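Local coordinates for periplasmic binding protein (Pseudomonas aeruginosa, PDB 2R79) that binds heme in the periplasm and probably delivers it to a membrane transporter for uptake into the cell, at residues L145-N150 / V196-A201; Q154-G159 / Y182-V187; A209-L214 / L232-P237. One frame throughout, in Å; residues are numbered along the deposited sequence.

Contact 1: residues L145-N150 / V196-A201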
loop_
_atom_site.group_PDB
_atom_site.type_symbol
_atom_site.label_atom_id
_atom_site.label_comp_id
_atom_site.label_asym_id
_atom_site.label_seq_id
_atom_site.Cartn_x
_atom_site.Cartn_y
_atom_site.Cartn_z
ATOM N N LEU A 145 -6.162 -13.400 31.223
ATOM C CA LEU A 145 -7.004 -14.444 30.652
ATOM C C LEU A 145 -6.702 -14.523 29.156
ATOM O O LEU A 145 -6.451 -13.503 28.518
ATOM C CB LEU A 145 -8.489 -14.125 30.857
ATOM C CG LEU A 145 -9.030 -14.228 32.284
ATOM C CD1 LEU A 145 -10.440 -13.663 32.343
ATOM C CD2 LEU A 145 -9.019 -15.685 32.730
ATOM N N LEU A 146 -6.708 -15.736 28.615
ATOM C CA LEU A 146 -6.472 -15.974 27.187
ATOM C C LEU A 146 -7.751 -16.646 26.684
ATOM O O LEU A 146 -8.156 -17.683 27.205
ATOM C CB LEU A 146 -5.276 -16.918 27.002
ATOM C CG LEU A 146 -4.693 -17.395 25.656
ATOM C CD1 LEU A 146 -5.774 -17.639 24.639
ATOM C CD2 LEU A 146 -3.711 -16.389 25.142
ATOM N N VAL A 147 -8.389 -16.063 25.680
ATOM C CA VAL A 147 -9.617 -16.644 25.155
ATOM C C VAL A 147 -9.543 -16.923 23.665
ATOM O O VAL A 147 -8.937 -16.161 22.912
ATOM C CB VAL A 147 -10.835 -15.725 25.409
ATOM C CG1 VAL A 147 -11.016 -15.489 26.902
ATOM C CG2 VAL A 147 -10.650 -14.406 24.685
ATOM N N ILE A 148 -10.150 -18.029 23.248
ATOM C CA ILE A 148 -10.189 -18.378 21.841
ATOM C C ILE A 148 -11.580 -18.005 21.356
ATOM O O ILE A 148 -12.580 -18.447 21.919
ATOM C CB ILE A 148 -9.986 -19.877 21.597
ATOM C CG1 ILE A 148 -8.667 -20.344 22.219
ATOM C CG2 ILE A 148 -9.980 -20.140 20.096
ATOM C CD1 ILE A 148 -7.449 -19.572 21.741
ATOM N N GLY A 149 -11.643 -17.185 20.314
ATOM C CA GLY A 149 -12.929 -16.764 19.800
ATOM C C GLY A 149 -13.197 -17.137 18.357
ATOM O O GLY A 149 -12.296 -17.537 17.624
ATOM N N ASN A 150 -14.462 -17.009 17.971
ATOM C CA ASN A 150 -14.933 -17.299 16.622
ATOM C C ASN A 150 -15.753 -16.078 16.237
ATOM O O ASN A 150 -16.956 -16.015 16.505
ATOM C CB ASN A 150 -15.829 -18.542 16.621
ATOM C CG ASN A 150 -16.142 -19.036 15.219
ATOM O OD1 ASN A 150 -16.956 -19.943 15.032
ATOM N ND2 ASN A 150 -15.492 -18.449 14.231
ATOM N N VAL A 196 -6.129 -7.941 34.210
ATOM C CA VAL A 196 -5.392 -6.718 33.928
ATOM C C VAL A 196 -5.298 -6.601 32.406
ATOM O O VAL A 196 -5.223 -5.505 31.855
ATOM C CB VAL A 196 -3.970 -6.784 34.525
ATOM C CG1 VAL A 196 -3.037 -5.815 33.807
ATOM C CG2 VAL A 196 -4.029 -6.445 36.000
ATOM N N ALA A 197 -5.308 -7.748 31.739
ATOM C CA ALA A 197 -5.228 -7.804 30.287
ATOM C C ALA A 197 -5.900 -9.074 29.809
ATOM O O ALA A 197 -5.924 -10.080 30.517
ATOM C CB ALA A 197 -3.769 -7.786 29.832
ATOM N N VAL A 198 -6.456 -9.022 28.609
ATOM C CA VAL A 198 -7.113 -10.179 28.036
ATOM C C VAL A 198 -6.487 -10.452 26.680
ATOM O O VAL A 198 -6.354 -9.543 25.865
ATOM C CB VAL A 198 -8.628 -9.926 27.856
ATOM C CG1 VAL A 198 -9.283 -11.117 27.183
ATOM C CG2 VAL A 198 -9.271 -9.676 29.201
ATOM N N VAL A 199 -6.083 -11.693 26.446
ATOM C CA VAL A 199 -5.489 -12.065 25.168
ATOM C C VAL A 199 -6.552 -12.788 24.340
ATOM O O VAL A 199 -7.133 -13.771 24.786
ATOM C CB VAL A 199 -4.253 -12.977 25.365
ATOM C CG1 VAL A 199 -3.730 -13.457 24.000
ATOM C CG2 VAL A 199 -3.151 -12.203 26.089
ATOM N N ILE A 200 -6.809 -12.282 23.139
ATOM C CA ILE A 200 -7.825 -12.847 22.259
ATOM C C ILE A 200 -7.226 -13.484 21.016
ATOM O O ILE A 200 -6.484 -12.842 20.274
ATOM C CB ILE A 200 -8.793 -11.759 21.771
ATOM C CG1 ILE A 200 -9.310 -10.957 22.960
ATOM C CG2 ILE A 200 -9.929 -12.390 20.981
ATOM C CD1 ILE A 200 -9.328 -9.462 22.709
ATOM N N ALA A 201 -7.551 -14.749 20.797
ATOM C CA ALA A 201 -7.088 -15.463 19.625
ATOM C C ALA A 201 -8.377 -15.757 18.879
ATOM O O ALA A 201 -9.136 -16.648 19.255
ATOM C CB ALA A 201 -6.395 -16.748 20.023
#
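Leu145 to Gly149 and Ala197 to Ala201 run as neighbouring parallel strands, their short axes 4.7 Å apart and 23° from parallel, with Leu146 level with Val199 and Ile148 level with Ala201. This is the middle of the mixed sheet in the C-terminal lobe of a class III periplasmic binding protein, where parallel strands are joined by helical connections; here the 45 intervening residues include the helices 163-170 and 187-193. The bonds zigzag from strand to strand as parallel pairing requires. Val199 N reaches Leu145 O at 2.8 Å, Val147 N takes Val199 O, Ala201 N takes Val147 O, and Gly149 N closes the ladder on Ala201 O. The first rung, Leu145 N to Ala197 O at 3.4 Å, is weak; the other four lie within 2.8-2.9 Å. Four carbonyl oxygens also receive CA-H contacts, among them Val199 O from Leu146 CA at 3.3 Å.

Side chains alternate between the two faces. Leu145, Val147, Val198 and Ile200 share one, where Val147 CG2 sits 4.1 Å from Ile200 CG1 and more loosely beside Val198 CG1. With CG1 of Val147 anti to its carbonyl carbon (chi1 -59°), the other methyl, CG2, is the one turned to the neighbouring strand. Leu146 and Val199 share the other face, and Val199 continues outward onto Leu255 and Phe259 of helix 248-259. Ile148, also on this face, belongs to the heme pocket and pairs with Ala201. With chi1 and chi2 both -56°, the Ile148 branch bends so that its CD1 methyl lies 3.5 Å from Ala201 CB.

Contact 2: residues Q154-G159 / Y182-V187. With HEM (protoporphyrin IX containing Fe), chain D; SO4 (sulfate ion), chain B.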
loop_
_atom_site.group_PDB
_atom_site.type_symbol
_atom_site.label_atom_id
_atom_site.label_comp_id
_atom_site.label_asym_id
_atom_site.label_seq_id
_atom_site.Cartn_x
_atom_site.Cartn_y
_atom_site.Cartn_z
ATOM N N GLN A 154 -18.643 -17.756 20.860
ATOM C CA GLN A 154 -18.259 -19.119 21.229
ATOM C C GLN A 154 -16.926 -19.156 21.968
ATOM O O GLN A 154 -16.076 -20.006 21.702
ATOM C CB GLN A 154 -18.170 -19.976 19.965
ATOM C CG GLN A 154 -19.494 -20.154 19.240
ATOM C CD GLN A 154 -19.315 -20.626 17.807
ATOM O OE1 GLN A 154 -18.489 -21.496 17.520
ATOM N NE2 GLN A 154 -20.098 -20.055 16.897
ATOM N N LEU A 155 -16.757 -18.232 22.903
ATOM C CA LEU A 155 -15.525 -18.126 23.670
ATOM C C LEU A 155 -15.083 -19.356 24.438
ATOM O O LEU A 155 -15.862 -19.967 25.167
ATOM C CB LEU A 155 -15.624 -16.969 24.662
ATOM C CG LEU A 155 -15.658 -15.552 24.106
ATOM C CD1 LEU A 155 -15.489 -14.570 25.262
ATOM C CD2 LEU A 155 -14.533 -15.370 23.101
ATOM N N LEU A 156 -13.816 -19.713 24.264
ATOM C CA LEU A 156 -13.221 -20.824 24.988
ATOM C C LEU A 156 -12.080 -20.208 25.807
ATOM O O LEU A 156 -11.236 -19.491 25.267
ATOM C CB LEU A 156 -12.666 -21.886 24.028
ATOM C CG LEU A 156 -13.636 -22.819 23.295
ATOM C CD1 LEU A 156 -12.839 -23.795 22.437
ATOM C CD2 LEU A 156 -14.496 -23.591 24.304
ATOM N N VAL A 157 -12.073 -20.455 27.111
ATOM C CA VAL A 157 -11.031 -19.917 27.968
ATOM C C VAL A 157 -9.924 -20.939 28.136
ATOM O O VAL A 157 -10.191 -22.109 28.411
ATOM C CB VAL A 157 -11.578 -19.552 29.363
ATOM C CG1 VAL A 157 -10.453 -19.022 30.244
ATOM C CG2 VAL A 157 -12.677 -18.520 29.229
ATOM N N ALA A 158 -8.680 -20.497 27.972
ATOM C CA ALA A 158 -7.527 -21.384 28.114
ATOM C C ALA A 158 -7.217 -21.665 29.576
ATOM O O ALA A 158 -6.761 -20.790 30.316
ATOM C CB ALA A 158 -6.296 -20.776 27.433
ATOM N N GLY A 159 -7.467 -22.898 29.986
ATOM C CA GLY A 159 -7.191 -23.279 31.350
ATOM C C GLY A 159 -5.828 -23.923 31.422
ATOM O O GLY A 159 -5.015 -23.786 30.503
ATOM N N TYR A 182 -9.523 -26.198 27.434
ATOM C CA TYR A 182 -10.257 -25.063 26.894
ATOM C C TYR A 182 -11.725 -25.288 27.197
ATOM O O TYR A 182 -12.302 -26.286 26.769
ATOM C CB TYR A 182 -10.075 -24.947 25.377
ATOM C CG TYR A 182 -8.708 -24.479 24.947
ATOM C CD1 TYR A 182 -7.725 -25.386 24.544
ATOM C CD2 TYR A 182 -8.394 -23.121 24.946
ATOM C CE1 TYR A 182 -6.450 -24.945 24.145
ATOM C CE2 TYR A 182 -7.125 -22.668 24.554
ATOM C CZ TYR A 182 -6.165 -23.582 24.157
ATOM O OH TYR A 182 -4.922 -23.126 23.795
ATOM N N LYS A 183 -12.332 -24.369 27.935
ATOM C CA LYS A 183 -13.733 -24.522 28.273
ATOM C C LYS A 183 -14.500 -23.215 28.217
ATOM O O LYS A 183 -13.934 -22.141 28.413
ATOM C CB LYS A 183 -13.869 -25.138 29.665
ATOM C CG LYS A 183 -13.273 -26.530 29.764
ATOM C CD LYS A 183 -14.107 -27.414 30.678
ATOM C CE LYS A 183 -13.719 -28.879 30.544
ATOM N NZ LYS A 183 -14.681 -29.759 31.277
ATOM N N PRO A 184 -15.806 -23.288 27.914
ATOM C CA PRO A 184 -16.620 -22.075 27.850
ATOM C C PRO A 184 -16.939 -21.628 29.270
ATOM O O PRO A 184 -17.144 -22.454 30.154
ATOM C CB PRO A 184 -17.864 -22.537 27.092
ATOM C CG PRO A 184 -18.010 -23.948 27.533
ATOM C CD PRO A 184 -16.582 -24.464 27.480
ATOM N N ILE A 185 -16.952 -20.324 29.494
ATOM C CA ILE A 185 -17.265 -19.792 30.808
ATOM C C ILE A 185 -18.148 -18.569 30.618
ATOM O O ILE A 185 -17.977 -17.818 29.661
ATOM C CB ILE A 185 -15.990 -19.385 31.564
ATOM C CG1 ILE A 185 -15.062 -20.589 31.697
ATOM C CG2 ILE A 185 -16.348 -18.868 32.946
ATOM C CD1 ILE A 185 -13.782 -20.277 32.428
ATOM N N SER A 186 -19.100 -18.381 31.523
ATOM C CA SER A 186 -20.005 -17.241 31.451
ATOM C C SER A 186 -19.210 -15.944 31.563
ATOM O O SER A 186 -18.250 -15.862 32.331
ATOM C CB SER A 186 -21.030 -17.319 32.585
ATOM O OG SER A 186 -20.378 -17.425 33.840
ATOM N N VAL A 187 -19.612 -14.934 30.795
ATOM C CA VAL A 187 -18.933 -13.642 30.817
ATOM C C VAL A 187 -18.986 -13.056 32.224
ATOM O O VAL A 187 -18.088 -12.321 32.636
ATOM C CB VAL A 187 -19.582 -12.644 29.821
ATOM C CG1 VAL A 187 -18.878 -11.291 29.889
ATOM C CG2 VAL A 187 -19.502 -13.197 28.410
HETATM C CHA HEM D . -13.743 -26.208 14.979
HETATM C CHB HEM D . -10.997 -23.472 11.944
HETATM C CHC HEM D . -7.903 -22.589 15.580
HETATM C CHD HEM D . -10.557 -25.365 18.582
HETATM C C1A HEM D . -13.272 -25.543 13.813
HETATM C C2A HEM D . -13.947 -25.483 12.522
HETATM C C3A HEM D . -13.156 -24.747 11.683
HETATM C C4A HEM D . -12.014 -24.312 12.448
HETATM C CMA HEM D . -13.390 -24.469 10.195
HETATM C CAA HEM D . -15.293 -26.086 12.118
HETATM C CBA HEM D . -16.490 -25.189 12.425
HETATM C CGA HEM D . -16.765 -25.068 13.915
HETATM O O1A HEM D . -17.166 -26.080 14.537
HETATM O O2A HEM D . -16.575 -23.960 14.468
HETATM C C1B HEM D . -9.859 -23.056 12.644
HETATM C C2B HEM D . -8.823 -22.179 12.117
HETATM C C3B HEM D . -7.952 -21.918 13.146
HETATM C C4B HEM D . -8.452 -22.655 14.294
HETATM C CMB HEM D . -8.684 -21.703 10.660
HETATM C CAB HEM D . -6.787 -21.150 13.112
HETATM C CBB HEM D . -6.679 -19.934 12.514
HETATM C C1C HEM D . -8.358 -23.283 16.710
HETATM C C2C HEM D . -7.780 -23.160 18.032
HETATM C C3C HEM D . -8.539 -23.883 18.892
HETATM C C4C HEM D . -9.546 -24.539 18.072
HETATM C CMC HEM D . -6.528 -22.382 18.407
HETATM C CAC HEM D . -8.479 -23.812 20.284
HETATM C CBC HEM D . -7.894 -24.751 21.066
HETATM C C1D HEM D . -11.629 -25.864 17.848
HETATM C C2D HEM D . -12.690 -26.642 18.437
HETATM C C3D HEM D . -13.566 -26.917 17.447
HETATM C C4D HEM D . -13.087 -26.251 16.232
HETATM C CMD HEM D . -12.804 -27.091 19.892
HETATM C CAD HEM D . -14.737 -27.879 17.643
HETATM C CBD HEM D . -14.674 -29.197 16.871
HETATM C CGD HEM D . -13.536 -30.118 17.309
HETATM O O1D HEM D . -13.434 -31.232 16.748
HETATM O O2D HEM D . -12.747 -29.740 18.207
HETATM N NA HEM D . -12.062 -24.837 13.744
HETATM N NB HEM D . -9.599 -23.393 13.972
HETATM N NC HEM D . -9.443 -24.148 16.730
HETATM N ND HEM D . -11.860 -25.632 16.488
HETATM FE FE HEM D . -10.657 -24.661 15.181
HETATM S S SO4 B . -12.691 -28.716 34.768
HETATM O O1 SO4 B . -13.039 -27.458 35.479
HETATM O O2 SO4 B . -13.399 -30.029 34.877
HETATM O O3 SO4 B . -11.901 -28.447 33.505
HETATM O O4 SO4 B . -13.877 -28.417 33.899
HETATM O O HOH W 1 -16.399 -18.939 27.349
#
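The aromatic ring of Tyr182 lies between Ala158 and the heme. One ring face meets the heme vinyl carbon CBC, which stands 3.4 Å above the ring plane and is displaced toward the CD1-CE1 rim; Ala158 CB approaches CE2 obliquely at 3.5 Å. The ring gets there with CG anti to the carbonyl carbon (chi1 -72°), its hydroxyl hydrogen-bonded to Gly164 N. Leu156 crosses the tyrosine side chain at about a right angle, bringing CD1 to 4.2 Å from Tyr182 CB, while its other methyl, CD2, lies alongside the Pro184 ring at 3.9 Å from CD. On the other face of this small antiparallel ribbon, Val157 and Ile185 also cross nearly perpendicularly, and Ile185 CD1 sits 3.8 Å from Val157 CG2. Both pack on Leu190 of helix 187-193.

The backbone holds these orientations with one hydrogen-bonded pair, Val157 with Lys183. Val157 N donates to Lys183 O at 2.8 Å, and Lys183 N returns the bond to Val157 O. Beyond Pro184 the two segments separate, and a modelled water bridges Leu155 O and Ile185 N, though both distances are short and its exact place is doubtful. The Lys183 side chain bends at chi2 and reaches outward, where NZ donates to sulfate O4 at 3.1 Å, an ion probably from the crystallisation liquor.

Close to the ribbon both faces are thus apolar: on one, Tyr182, backed by Ala158, and Leu156, its CD1 4.2 Å from heme CMD, meet the hydrophobic heme edge; from the other, Lys183 carries its charge out to the sulfate.

Contact 3: residues A209-L214 / L232-P237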
loop_
_atom_site.group_PDB
_atom_site.type_symbol
_atom_site.label_atom_id
_atom_site.label_comp_id
_atom_site.label_asym_id
_atom_site.label_seq_id
_atom_site.Cartn_x
_atom_site.Cartn_y
_atom_site.Cartn_z
ATOM N N ALA A 209 -11.321 -5.183 14.752
ATOM C CA ALA A 209 -12.521 -5.915 14.383
ATOM C C ALA A 209 -12.726 -7.007 15.428
ATOM O O ALA A 209 -13.842 -7.243 15.902
ATOM C CB ALA A 209 -12.357 -6.524 12.993
ATOM N N ALA A 210 -11.632 -7.658 15.802
ATOM C CA ALA A 210 -11.696 -8.705 16.801
ATOM C C ALA A 210 -12.146 -8.109 18.130
ATOM O O ALA A 210 -12.965 -8.700 18.826
ATOM C CB ALA A 210 -10.329 -9.378 16.952
ATOM N N ARG A 211 -11.621 -6.935 18.477
ATOM C CA ARG A 211 -11.986 -6.282 19.733
ATOM C C ARG A 211 -13.455 -5.910 19.761
ATOM O O ARG A 211 -14.155 -6.166 20.751
ATOM C CB ARG A 211 -11.180 -5.007 19.950
ATOM C CG ARG A 211 -9.708 -5.229 20.092
ATOM C CD ARG A 211 -8.995 -4.012 20.639
ATOM N NE ARG A 211 -7.589 -4.346 20.793
ATOM C CZ ARG A 211 -6.726 -4.454 19.786
ATOM N NH1 ARG A 211 -7.114 -4.230 18.539
ATOM N NH2 ARG A 211 -5.486 -4.851 20.021
ATOM N N ALA A 212 -13.910 -5.291 18.674
ATOM C CA ALA A 212 -15.291 -4.856 18.572
ATOM C C ALA A 212 -16.244 -6.036 18.676
ATOM O O ALA A 212 -17.234 -5.971 19.398
ATOM C CB ALA A 212 -15.512 -4.108 17.262
ATOM N N ALA A 213 -15.949 -7.115 17.956
ATOM C CA ALA A 213 -16.803 -8.291 17.999
ATOM C C ALA A 213 -16.837 -8.866 19.410
ATOM O O ALA A 213 -17.889 -9.260 19.912
ATOM C CB ALA A 213 -16.305 -9.332 17.032
ATOM N N LEU A 214 -15.681 -8.902 20.054
ATOM C CA LEU A 214 -15.590 -9.432 21.403
ATOM C C LEU A 214 -16.513 -8.675 22.353
ATOM O O LEU A 214 -17.233 -9.276 23.149
ATOM C CB LEU A 214 -14.152 -9.330 21.906
ATOM C CG LEU A 214 -13.875 -9.919 23.290
ATOM C CD1 LEU A 214 -13.892 -11.433 23.202
ATOM C CD2 LEU A 214 -12.527 -9.433 23.795
ATOM N N LEU A 232 -6.777 -5.242 25.472
ATOM C CA LEU A 232 -7.420 -6.389 24.863
ATOM C C LEU A 232 -6.433 -6.673 23.735
ATOM O O LEU A 232 -6.478 -6.032 22.685
ATOM C CB LEU A 232 -8.785 -6.016 24.289
ATOM C CG LEU A 232 -9.862 -5.576 25.279
ATOM C CD1 LEU A 232 -11.163 -5.333 24.526
ATOM C CD2 LEU A 232 -10.052 -6.645 26.353
ATOM N N LEU A 233 -5.518 -7.605 23.978
ATOM C CA LEU A 233 -4.484 -7.950 23.014
ATOM C C LEU A 233 -4.919 -9.047 22.055
ATOM O O LEU A 233 -5.430 -10.083 22.467
ATOM C CB LEU A 233 -3.226 -8.373 23.766
ATOM C CG LEU A 233 -2.866 -7.437 24.932
ATOM C CD1 LEU A 233 -1.750 -8.040 25.765
ATOM C CD2 LEU A 233 -2.466 -6.071 24.401
ATOM N N VAL A 234 -4.711 -8.818 20.767
ATOM C CA VAL A 234 -5.102 -9.796 19.764
ATOM C C VAL A 234 -3.904 -10.610 19.337
ATOM O O VAL A 234 -2.909 -10.073 18.853
ATOM C CB VAL A 234 -5.745 -9.106 18.554
ATOM C CG1 VAL A 234 -6.208 -10.144 17.538
ATOM C CG2 VAL A 234 -6.931 -8.272 19.030
ATOM N N LEU A 235 -4.006 -11.918 19.534
ATOM C CA LEU A 235 -2.927 -12.831 19.204
ATOM C C LEU A 235 -3.241 -13.675 17.976
ATOM O O LEU A 235 -4.390 -14.066 17.751
ATOM C CB LEU A 235 -2.657 -13.772 20.385
ATOM C CG LEU A 235 -1.401 -14.638 20.280
ATOM C CD1 LEU A 235 -0.179 -13.763 20.505
ATOM C CD2 LEU A 235 -1.440 -15.750 21.306
ATOM N N ASP A 236 -2.203 -13.955 17.196
ATOM C CA ASP A 236 -2.322 -14.781 16.004
ATOM C C ASP A 236 -2.749 -16.173 16.470
ATOM O O ASP A 236 -1.993 -16.868 17.138
ATOM C CB ASP A 236 -0.967 -14.856 15.300
ATOM C CG ASP A 236 -1.004 -15.692 14.039
ATOM O OD1 ASP A 236 -2.070 -16.275 13.727
ATOM O OD2 ASP A 236 0.046 -15.765 13.362
ATOM N N PRO A 237 -3.967 -16.595 16.118
ATOM C CA PRO A 237 -4.461 -17.918 16.530
ATOM C C PRO A 237 -3.623 -19.126 16.102
ATOM O O PRO A 237 -3.601 -20.137 16.812
ATOM C CB PRO A 237 -5.879 -17.957 15.951
ATOM C CG PRO A 237 -5.761 -17.098 14.724
ATOM C CD PRO A 237 -4.925 -15.928 15.218
#
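Leu232, first on the strand, meets helix 207-217 twice. Its side chain points to the helix and sets CD1 at 4.4 Å from Leu214 CD2, and its carbonyl oxygen accepts from Arg211 NE at 2.8 Å. NE lies in the plane of that carbonyl, although the oxygen is 24° out of the guanidinium plane and the N-H bends to 135°. An extended run from CG to NE carries the arginine past the Leu232 side chain.

Leu233 turns its side chain to the other face of the sheet, packing on Ala258 and Phe259 of helix 248-259. Val234 faces the helix again: its CG2 methyl stands 3.8 Å above the guanidinium plane, offset toward the rim, and also lies 4.1 Å from Ala210 CB. Asp236 forms a salt bridge with Arg247, and Pro237 touches the heme.

Strand 197-202, helix 207-217 and the parallel strand 232-235 make a beta-alpha-beta crossover, with the helix packed at 122° on the Leu232 and Val234 face. Ala212 and Lys216 of a neighbouring subunit pack on Arg211 and Leu232. Arg211 brings a charge into this buried, largely apolar interface, where a backbone carbonyl satisfies NE and two long, weak partners, Asp208 and Asp278, may balance it.

All three contacts build on one mixed sheet. Strand 143-150 of contact 1 is flanked by 155-158 of contact 2, and strand 197-202 by 232-235 of contact 3, so the sheet runs from contact 2 through contact 1 to contact 3. The centres of contacts 1 and 2 are about 9 Å apart, those of 1 and 3 about 7 Å, and those of 2 and 3 about 15 Å. Along the chain contact 2 is nested inside the loop closed by contact 1, and contact 3 follows. Each holds one residue of the heme pocket, Ile148, Tyr182 or Pro237, so these neighbouring strands and their exits together supply part of this lobe's heme-binding surface.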